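PDB 5EK8: lipoxygenase from Cyanothece sp., which probably catalyses, as a non-heme iron 9R-lipoxygenase, the insertion of molecular oxygen into polyunsaturated fatty acids. Local coordinates for residues P67-V75 with L87-F98; I478-R486 with I541-I552. All blocks are in the same frame, centred on the assembly; numbering follows the deposited sequence.

Contact 1. Residues P67-V75 with L87-F98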
loop_
_atom_site.group_PDB
_atom_site.type_symbol
_atom_site.label_atom_id
_atom_site.label_comp_id
_atom_site.label_asym_id
_atom_site.label_seq_id
_atom_site.Cartn_x
_atom_site.Cartn_y
_atom_site.Cartn_z
ATOM N N PRO A 67 -21.042 -1.083 18.075
ATOM C CA PRO A 67 -20.551 -0.193 19.132
ATOM C C PRO A 67 -19.150 0.337 18.863
ATOM O O PRO A 67 -18.278 -0.420 18.435
ATOM C CB PRO A 67 -20.561 -1.085 20.379
ATOM C CG PRO A 67 -20.602 -2.484 19.866
ATOM C CD PRO A 67 -21.388 -2.415 18.598
ATOM N N LEU A 68 -18.954 1.631 19.103
ATOM C CA LEU A 68 -17.625 2.238 19.086
ATOM C C LEU A 68 -16.977 2.004 20.445
ATOM O O LEU A 68 -17.198 2.756 21.392
ATOM C CB LEU A 68 -17.708 3.732 18.772
ATOM C CG LEU A 68 -16.415 4.450 18.392
ATOM C CD1 LEU A 68 -15.883 3.923 17.081
ATOM C CD2 LEU A 68 -16.641 5.952 18.306
ATOM N N HIS A 69 -16.177 0.950 20.525
ATOM C CA HIS A 69 -15.724 0.410 21.799
ATOM C C HIS A 69 -14.397 0.972 22.294
ATOM O O HIS A 69 -13.488 1.234 21.506
ATOM C CB HIS A 69 -15.604 -1.104 21.683
ATOM C CG HIS A 69 -14.711 -1.543 20.568
ATOM N ND1 HIS A 69 -15.160 -1.700 19.272
ATOM C CD2 HIS A 69 -13.393 -1.846 20.545
ATOM C CE1 HIS A 69 -14.160 -2.089 18.506
ATOM N NE2 HIS A 69 -13.072 -2.182 19.254
ATOM N N ASN A 70 -14.304 1.141 23.612
ATOM C CA ASN A 70 -13.055 1.482 24.291
ATOM C C ASN A 70 -12.370 2.713 23.712
ATOM O O ASN A 70 -11.145 2.754 23.593
ATOM C CB ASN A 70 -12.087 0.293 24.250
ATOM C CG ASN A 70 -12.733 -1.009 24.694
ATOM O OD1 ASN A 70 -13.800 -1.014 25.309
ATOM N ND2 ASN A 70 -12.081 -2.123 24.386
ATOM N N ILE A 71 -13.161 3.713 23.342
ATOM C CA ILE A 71 -12.603 4.937 22.793
ATOM C C ILE A 71 -12.779 6.063 23.804
ATOM O O ILE A 71 -13.774 6.109 24.534
ATOM C CB ILE A 71 -13.252 5.297 21.436
ATOM C CG1 ILE A 71 -12.338 6.226 20.637
ATOM C CG2 ILE A 71 -14.651 5.886 21.622
ATOM C CD1 ILE A 71 -12.608 6.195 19.156
ATOM N N GLU A 72 -11.791 6.949 23.873
ATOM C CA GLU A 72 -11.787 7.985 24.896
ATOM C C GLU A 72 -12.757 9.103 24.553
ATOM O O GLU A 72 -12.874 9.518 23.400
ATOM C CB GLU A 72 -10.375 8.546 25.099
ATOM C CG GLU A 72 -9.457 7.615 25.878
ATOM C CD GLU A 72 -8.028 8.124 25.974
ATOM O OE1 GLU A 72 -7.831 9.354 26.090
ATOM O OE2 GLU A 72 -7.099 7.289 25.930
ATOM N N LEU A 73 -13.457 9.573 25.578
ATOM C CA LEU A 73 -14.419 10.651 25.434
ATOM C C LEU A 73 -14.098 11.771 26.409
ATOM O O LEU A 73 -13.757 11.521 27.567
ATOM C CB LEU A 73 -15.839 10.138 25.674
ATOM C CG LEU A 73 -16.755 9.879 24.479
ATOM C CD1 LEU A 73 -16.000 9.277 23.310
ATOM C CD2 LEU A 73 -17.879 8.955 24.918
ATOM N N GLU A 74 -14.205 13.007 25.938
ATOM C CA GLU A 74 -13.997 14.158 26.804
ATOM C C GLU A 74 -15.238 15.049 26.825
ATOM O O GLU A 74 -15.797 15.385 25.780
ATOM C CB GLU A 74 -12.769 14.956 26.359
ATOM C CG GLU A 74 -11.448 14.189 26.468
ATOM C CD GLU A 74 -10.235 15.001 26.012
ATOM O OE1 GLU A 74 -10.421 16.073 25.394
ATOM O OE2 GLU A 74 -9.092 14.565 26.273
ATOM N N VAL A 75 -15.681 15.412 28.020
ATOM C CA VAL A 75 -16.796 16.337 28.154
ATOM C C VAL A 75 -16.274 17.765 28.258
ATOM O O VAL A 75 -15.480 18.089 29.137
ATOM C CB VAL A 75 -17.667 16.009 29.376
ATOM C CG1 VAL A 75 -18.561 17.188 29.725
ATOM C CG2 VAL A 75 -18.497 14.769 29.105
ATOM N N LEU A 87 -14.206 19.638 31.195
ATOM C CA LEU A 87 -15.079 19.308 32.319
ATOM C C LEU A 87 -14.843 17.903 32.878
ATOM O O LEU A 87 -15.014 17.679 34.078
ATOM C CB LEU A 87 -16.549 19.460 31.908
ATOM C CG LEU A 87 -16.946 20.843 31.383
ATOM C CD1 LEU A 87 -18.441 20.922 31.149
ATOM C CD2 LEU A 87 -16.481 21.956 32.331
ATOM N N GLY A 88 -14.456 16.961 32.018
ATOM C CA GLY A 88 -14.224 15.594 32.458
ATOM C C GLY A 88 -13.837 14.605 31.373
ATOM O O GLY A 88 -14.097 14.827 30.191
ATOM N N LYS A 89 -13.220 13.501 31.786
ATOM C CA LYS A 89 -12.744 12.475 30.860
ATOM C C LYS A 89 -13.490 11.155 31.031
ATOM O O LYS A 89 -14.348 11.028 31.900
ATOM C CB LYS A 89 -11.248 12.236 31.058
ATOM C CG LYS A 89 -10.351 12.933 30.058
ATOM C CD LYS A 89 -8.906 12.863 30.523
ATOM C CE LYS A 89 -8.551 11.459 30.990
ATOM N NZ LYS A 89 -7.248 11.428 31.700
ATOM N N GLY A 90 -13.144 10.172 30.203
ATOM C CA GLY A 90 -13.719 8.843 30.314
ATOM C C GLY A 90 -13.698 8.063 29.011
ATOM O O GLY A 90 -13.311 8.589 27.964
ATOM N N VAL A 91 -14.106 6.800 29.078
ATOM C CA VAL A 91 -14.090 5.918 27.913
ATOM C C VAL A 91 -15.433 5.224 27.691
ATOM O O VAL A 91 -16.295 5.199 28.568
ATOM C CB VAL A 91 -13.001 4.824 28.035
ATOM C CG1 VAL A 91 -11.677 5.432 28.428
ATOM C CG2 VAL A 91 -13.415 3.764 29.051
ATOM N N THR A 92 -15.598 4.659 26.502
ATOM C CA THR A 92 -16.744 3.811 26.211
ATOM C C THR A 92 -16.425 2.375 26.614
ATOM O O THR A 92 -15.266 1.962 26.563
ATOM C CB THR A 92 -17.105 3.852 24.718
ATOM O OG1 THR A 92 -15.961 3.463 23.945
ATOM C CG2 THR A 92 -17.536 5.252 24.311
ATOM N N ASP A 93 -17.437 1.610 27.017
ATOM C CA ASP A 93 -17.220 0.184 27.248
ATOM C C ASP A 93 -17.295 -0.547 25.915
ATOM O O ASP A 93 -17.358 0.082 24.857
ATOM C CB ASP A 93 -18.221 -0.401 28.264
ATOM C CG ASP A 93 -19.683 -0.207 27.864
ATOM O OD1 ASP A 93 -20.531 -0.124 28.780
ATOM O OD2 ASP A 93 -19.996 -0.152 26.656
ATOM N N GLN A 94 -17.300 -1.875 25.970
ATOM C CA GLN A 94 -17.281 -2.684 24.756
ATOM C C GLN A 94 -18.585 -2.551 23.973
ATOM O O GLN A 94 -18.635 -2.857 22.781
ATOM C CB GLN A 94 -17.002 -4.145 25.099
ATOM C CG GLN A 94 -15.642 -4.361 25.735
ATOM C CD GLN A 94 -15.394 -5.809 26.127
ATOM O OE1 GLN A 94 -16.328 -6.545 26.459
ATOM N NE2 GLN A 94 -14.129 -6.227 26.086
ATOM N N ASN A 95 -19.631 -2.071 24.641
ATOM C CA ASN A 95 -20.903 -1.812 23.980
ATOM C C ASN A 95 -21.047 -0.352 23.566
ATOM O O ASN A 95 -22.134 0.087 23.192
ATOM C CB ASN A 95 -22.070 -2.201 24.885
ATOM C CG ASN A 95 -21.974 -3.634 25.380
ATOM O OD1 ASN A 95 -22.286 -3.922 26.536
ATOM N ND2 ASN A 95 -21.531 -4.538 24.509
ATOM N N GLY A 96 -19.947 0.393 23.634
ATOM C CA GLY A 96 -19.940 1.791 23.239
ATOM C C GLY A 96 -20.643 2.691 24.234
ATOM O O GLY A 96 -20.803 3.887 23.996
ATOM N N ARG A 97 -21.064 2.115 25.354
ATOM C CA ARG A 97 -21.749 2.874 26.393
ATOM C C ARG A 97 -20.750 3.602 27.290
ATOM O O ARG A 97 -19.638 3.126 27.518
ATOM C CB ARG A 97 -22.645 1.955 27.227
ATOM C CG ARG A 97 -23.835 1.396 26.466
ATOM C CD ARG A 97 -24.767 0.616 27.379
ATOM N NE ARG A 97 -26.029 0.295 26.715
ATOM C CZ ARG A 97 -26.272 -0.840 26.067
ATOM N NH1 ARG A 97 -25.342 -1.783 25.990
ATOM N NH2 ARG A 97 -27.452 -1.032 25.494
ATOM N N PHE A 98 -21.150 4.762 27.796
ATOM C CA PHE A 98 -20.272 5.553 28.639
ATOM C C PHE A 98 -21.028 6.302 29.729
ATOM O O PHE A 98 -22.171 6.756 29.535
ATOM C CB PHE A 98 -19.467 6.545 27.792
ATOM C CG PHE A 98 -20.306 7.598 27.127
ATOM C CD1 PHE A 98 -20.584 8.792 27.771
ATOM C CD2 PHE A 98 -20.820 7.392 25.858
ATOM C CE1 PHE A 98 -21.355 9.757 27.168
ATOM C CE2 PHE A 98 -21.588 8.358 25.247
ATOM C CZ PHE A 98 -21.856 9.540 25.905
#
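The hydroxyl of Thr92 is gripped twice by the segment opposite: OG1 donates to Leu68 O at 2.9 Å, in the carbonyl plane on a lone pair, and accepts a nearly straight bond from Ile71 N, also 2.9 Å. A chi1 of 57° sets OG1 between the threonine's own backbone N and carbonyl carbon, facing this bend of main chain, while Thr92 N bonds back to Ile71 O. Threonine suits the place because its hydroxyl serves the backbone of 68-71, which does not run as a regular strand, and its methyl CG2 packs on Leu73 CD2. Antiparallel backbone bonds continue beyond: Leu73 N to Gly90 O, and Val75 N to Gly88 O at 2.8 Å. Strands 72-79 and 82-91 thus form an antiparallel hairpin in the beta-sandwich that follows the N-terminal helices, consistent with a PLAT domain. A classic beta bulge interrupts it: Val75 O takes both Leu87 N (2.9 Å) and Gly88 N. At the other end a type I turn, Asp93 to Gly96, reverses the chain; Asp93 OD2 accepts Arg97 N from above its carboxylate plane at 2.8 Å. Gly96, with positive phi, brings its CA close to Leu68 O, and the Pro67 ring lies against the turn, CB 3.3 Å from Asn95 C. Between the sheets, Leu73 crosses Phe98 at about a right angle and sets CD2 over one ring face in a CH-pi contact, 3.6 Å from the centroid. Leu59 and Ile100 also pack on Leu73, whose branched apolar end fits this interior, and Val75 CG1 meets Leu87 CB beside the bulge.

Contact 2. Residues I478-R486 with I541-I552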
loop_
_atom_site.group_PDB
_atom_site.type_symbol
_atom_site.label_atom_id
_atom_site.label_comp_id
_atom_site.label_asym_id
_atom_site.label_seq_id
_atom_site.Cartn_x
_atom_site.Cartn_y
_atom_site.Cartn_z
ATOM N N ILE A 478 -3.611 -9.209 25.821
ATOM C CA ILE A 478 -4.165 -9.623 24.535
ATOM C C ILE A 478 -5.456 -10.416 24.733
ATOM O O ILE A 478 -6.429 -10.225 24.003
ATOM C CB ILE A 478 -3.157 -10.468 23.726
ATOM C CG1 ILE A 478 -2.005 -9.594 23.229
ATOM C CG2 ILE A 478 -3.836 -11.139 22.539
ATOM C CD1 ILE A 478 -1.006 -10.335 22.373
ATOM N N ALA A 479 -5.467 -11.293 25.734
ATOM C CA ALA A 479 -6.657 -12.088 26.037
ATOM C C ALA A 479 -7.762 -11.257 26.693
ATOM O O ALA A 479 -8.939 -11.419 26.372
ATOM C CB ALA A 479 -6.292 -13.264 26.930
ATOM N N ASP A 480 -7.378 -10.372 27.609
ATOM C CA ASP A 480 -8.331 -9.544 28.348
ATOM C C ASP A 480 -9.183 -8.661 27.437
ATOM O O ASP A 480 -10.338 -8.370 27.746
ATOM C CB ASP A 480 -7.600 -8.662 29.367
ATOM C CG ASP A 480 -7.155 -9.429 30.597
ATOM O OD1 ASP A 480 -7.532 -10.613 30.728
ATOM O OD2 ASP A 480 -6.437 -8.844 31.438
ATOM N N GLU A 481 -8.608 -8.232 26.321
ATOM C CA GLU A 481 -9.312 -7.362 25.392
ATOM C C GLU A 481 -9.436 -8.023 24.026
ATOM O O GLU A 481 -9.256 -7.384 22.988
ATOM C CB GLU A 481 -8.599 -6.013 25.276
ATOM C CG GLU A 481 -8.627 -5.184 26.555
ATOM C CD GLU A 481 -10.021 -4.670 26.902
ATOM O OE1 GLU A 481 -10.973 -4.905 26.119
ATOM O OE2 GLU A 481 -10.164 -4.024 27.965
ATOM N N TRP A 482 -9.759 -9.311 24.048
ATOM C CA TRP A 482 -9.874 -10.110 22.836
ATOM C C TRP A 482 -11.078 -9.687 21.993
ATOM O O TRP A 482 -11.116 -9.916 20.778
ATOM C CB TRP A 482 -9.971 -11.592 23.200
ATOM C CG TRP A 482 -10.031 -12.495 22.020
ATOM C CD1 TRP A 482 -11.148 -13.060 21.473
ATOM C CD2 TRP A 482 -8.926 -12.943 21.231
ATOM N NE1 TRP A 482 -10.804 -13.830 20.391
ATOM C CE2 TRP A 482 -9.446 -13.776 20.221
ATOM C CE3 TRP A 482 -7.545 -12.719 21.279
ATOM C CZ2 TRP A 482 -8.635 -14.386 19.265
ATOM C CZ3 TRP A 482 -6.742 -13.324 20.327
ATOM C CH2 TRP A 482 -7.289 -14.150 19.336
ATOM N N VAL A 483 -12.052 -9.064 22.648
ATOM C CA VAL A 483 -13.243 -8.557 21.975
ATOM C C VAL A 483 -12.861 -7.636 20.819
ATOM O O VAL A 483 -13.486 -7.656 19.752
ATOM C CB VAL A 483 -14.162 -7.814 22.965
ATOM C CG1 VAL A 483 -15.237 -7.027 22.228
ATOM C CG2 VAL A 483 -14.785 -8.802 23.939
ATOM N N GLU A 484 -11.812 -6.848 21.034
ATOM C CA GLU A 484 -11.285 -5.977 19.992
ATOM C C GLU A 484 -10.815 -6.808 18.802
ATOM O O GLU A 484 -11.071 -6.455 17.652
ATOM C CB GLU A 484 -10.141 -5.107 20.531
ATOM C CG GLU A 484 -10.590 -4.063 21.545
ATOM C CD GLU A 484 -9.558 -2.967 21.770
ATOM O OE1 GLU A 484 -8.427 -3.092 21.254
ATOM O OE2 GLU A 484 -9.880 -1.976 22.465
ATOM N N ILE A 485 -10.140 -7.920 19.080
ATOM C CA ILE A 485 -9.700 -8.816 18.013
ATOM C C ILE A 485 -10.893 -9.372 17.246
ATOM O O ILE A 485 -10.841 -9.514 16.022
ATOM C CB ILE A 485 -8.858 -9.986 18.550
ATOM C CG1 ILE A 485 -7.632 -9.453 19.300
ATOM C CG2 ILE A 485 -8.449 -10.909 17.412
ATOM C CD1 ILE A 485 -6.768 -8.504 18.486
ATOM N N ARG A 486 -11.975 -9.669 17.959
ATOM C CA ARG A 486 -13.170 -10.168 17.290
ATOM C C ARG A 486 -13.784 -9.112 16.374
ATOM O O ARG A 486 -14.134 -9.412 15.236
ATOM C CB ARG A 486 -14.215 -10.647 18.297
ATOM C CG ARG A 486 -15.435 -11.266 17.627
ATOM C CD ARG A 486 -16.422 -11.864 18.615
ATOM N NE ARG A 486 -17.515 -12.533 17.912
ATOM C CZ ARG A 486 -18.423 -13.310 18.491
ATOM N NH1 ARG A 486 -18.383 -13.531 19.798
ATOM N NH2 ARG A 486 -19.373 -13.871 17.758
ATOM N N ILE A 541 -10.426 -14.430 11.832
ATOM C CA ILE A 541 -9.404 -14.748 12.823
ATOM C C ILE A 541 -10.047 -15.415 14.032
ATOM O O ILE A 541 -9.520 -16.379 14.589
ATOM C CB ILE A 541 -8.643 -13.475 13.269
ATOM C CG1 ILE A 541 -7.862 -12.880 12.092
ATOM C CG2 ILE A 541 -7.723 -13.768 14.448
ATOM C CD1 ILE A 541 -7.355 -11.477 12.339
ATOM N N THR A 542 -11.202 -14.895 14.429
ATOM C CA THR A 542 -11.905 -15.428 15.581
ATOM C C THR A 542 -13.402 -15.131 15.501
ATOM O O THR A 542 -13.833 -14.228 14.783
ATOM C CB THR A 542 -11.331 -14.853 16.885
ATOM O OG1 THR A 542 -11.948 -15.494 18.011
ATOM C CG2 THR A 542 -11.572 -13.357 16.947
ATOM N N ASN A 543 -14.191 -15.910 16.230
ATOM C CA ASN A 543 -15.627 -15.678 16.326
ATOM C C ASN A 543 -16.103 -15.859 17.758
ATOM O O ASN A 543 -17.279 -16.113 18.003
ATOM C CB ASN A 543 -16.400 -16.613 15.391
ATOM C CG ASN A 543 -16.580 -16.031 13.994
ATOM O OD1 ASN A 543 -16.184 -16.644 13.000
ATOM N ND2 ASN A 543 -17.183 -14.841 13.914
ATOM N N SER A 544 -15.170 -15.739 18.697
ATOM C CA SER A 544 -15.479 -15.860 20.117
ATOM C C SER A 544 -14.916 -14.674 20.900
ATOM O O SER A 544 -14.047 -13.946 20.411
ATOM C CB SER A 544 -14.938 -17.179 20.673
ATOM O OG SER A 544 -13.738 -17.555 20.022
ATOM N N ASN A 545 -15.422 -14.483 22.114
ATOM C CA ASN A 545 -15.042 -13.339 22.931
ATOM C C ASN A 545 -13.844 -13.638 23.825
ATOM O O ASN A 545 -13.433 -12.802 24.631
ATOM C CB ASN A 545 -16.231 -12.881 23.777
ATOM C CG ASN A 545 -17.358 -12.307 22.935
ATOM O OD1 ASN A 545 -17.123 -11.682 21.898
ATOM N ND2 ASN A 545 -18.593 -12.523 23.376
ATOM N N GLN A 546 -13.298 -14.840 23.680
ATOM C CA GLN A 546 -12.067 -15.228 24.361
ATOM C C GLN A 546 -11.197 -16.035 23.408
ATOM O O GLN A 546 -11.706 -16.744 22.540
ATOM C CB GLN A 546 -12.366 -16.030 25.627
ATOM C CG GLN A 546 -12.916 -15.203 26.771
ATOM C CD GLN A 546 -14.172 -15.808 27.373
ATOM O OE1 GLN A 546 -15.061 -16.268 26.651
ATOM N NE2 GLN A 546 -14.249 -15.816 28.702
ATOM N N PRO A 547 -9.871 -15.919 23.555
ATOM C CA PRO A 547 -8.976 -16.608 22.624
ATOM C C PRO A 547 -8.909 -18.116 22.850
ATOM O O PRO A 547 -9.379 -18.625 23.868
ATOM C CB PRO A 547 -7.621 -15.963 22.913
ATOM C CG PRO A 547 -7.713 -15.564 24.351
ATOM C CD PRO A 547 -9.130 -15.117 24.545
ATOM N N SER A 548 -8.328 -18.810 21.877
ATOM C CA SER A 548 -7.976 -20.216 21.998
ATOM C C SER A 548 -6.670 -20.425 21.240
ATOM O O SER A 548 -6.207 -19.512 20.551
ATOM C CB SER A 548 -9.081 -21.119 21.445
ATOM O OG SER A 548 -9.185 -21.007 20.034
ATOM N N ALA A 549 -6.078 -21.610 21.363
ATOM C CA ALA A 549 -4.849 -21.924 20.638
ATOM C C ALA A 549 -5.007 -21.627 19.146
ATOM O O ALA A 549 -4.171 -20.949 18.534
ATOM C CB ALA A 549 -4.462 -23.377 20.855
ATOM N N THR A 550 -6.103 -22.120 18.581
ATOM C CA THR A 550 -6.436 -21.881 17.183
ATOM C C THR A 550 -6.540 -20.396 16.860
ATOM O O THR A 550 -5.889 -19.912 15.938
ATOM C CB THR A 550 -7.762 -22.565 16.805
ATOM O OG1 THR A 550 -7.580 -23.985 16.823
ATOM C CG2 THR A 550 -8.211 -22.139 15.415
ATOM N N ASP A 551 -7.360 -19.681 17.625
ATOM C CA ASP A 551 -7.611 -18.266 17.369
ATOM C C ASP A 551 -6.336 -17.433 17.499
ATOM O O ASP A 551 -6.071 -16.557 16.671
ATOM C CB ASP A 551 -8.690 -17.737 18.318
ATOM C CG ASP A 551 -10.073 -18.271 17.990
ATOM O OD1 ASP A 551 -10.308 -18.648 16.820
ATOM O OD2 ASP A 551 -10.928 -18.312 18.902
ATOM N N ILE A 552 -5.555 -17.717 18.536
ATOM C CA ILE A 552 -4.290 -17.032 18.758
ATOM C C ILE A 552 -3.343 -17.277 17.586
ATOM O O ILE A 552 -2.730 -16.341 17.080
ATOM C CB ILE A 552 -3.621 -17.483 20.074
ATOM C CG1 ILE A 552 -4.414 -16.985 21.286
ATOM C CG2 ILE A 552 -2.196 -16.967 20.156
ATOM C CD1 ILE A 552 -4.257 -15.500 21.559
#
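Trp482 lies wedged between its own helix and the crossing segment, the indole flanked on both faces. Pro547 lays CB over the six-membered ring, 3.6 Å from its centroid and 11° off the normal, a CH-pi contact suited to the compact, rigid ring of proline; Ile485 CB covers the opposite face. With CG anti to the backbone N (chi1 -177°), the ring reaches across, and its NE1 donates to Thr542 OG1 at 3.1 Å, with the acceptor near the ring plane. Thr542 OG1 thereby satisfies the indole N-H and itself donates weakly to Asp551 OD2. Ile552 CD1 lies obliquely, 3.5 Å from Trp482 CZ3, and Asp551 CB likewise, 3.5 Å from Trp482 CZ2. Ser548 N-caps the helix 549-574, its OG accepting a weak bond from Asp551 N; the same helix carries the iron ligands His570 and Asn574 farther on. Ala479, small enough to let the chain come close, touches Pro547 CG with CB at 3.7 Å. The solvent side is held more loosely. Arg486 runs out extended along the segment, and the carbonyl O of Asn543 sits over the guanidinium face, 3.1 Å from Arg486 CZ. NH1 makes a weak bond to Asn545 OD1 at 3.1 Å, the guanidinium and amide planes turned 43° apart. Both asparagines are exposed, and the arginine's stronger partner is Glu490, which forms a salt bridge with NE one helical turn along.

How the contacts relate
Contact 1 closes before contact 2 opens along the chain, and their centres lie about 22 Å apart on the same side of the molecule's centre. The first belongs to the beta-sandwich that follows the N-terminal helices; the second joins the end of helix 475-480 and the start of helix 482-495 to the 541-548 loop and the start of helix 549-574. They share no strand or helix, yet they meet where the two domains adjoin: Asn70 ND2 lies 2.9 Å from Glu484 OE2, a probable hydrogen bond, and Gln94 NE2 packs 3.4 Å from Val483 CG2. The open end of the hairpin, with the turn at 93-96, thus meets the helical body, at a distance from the iron.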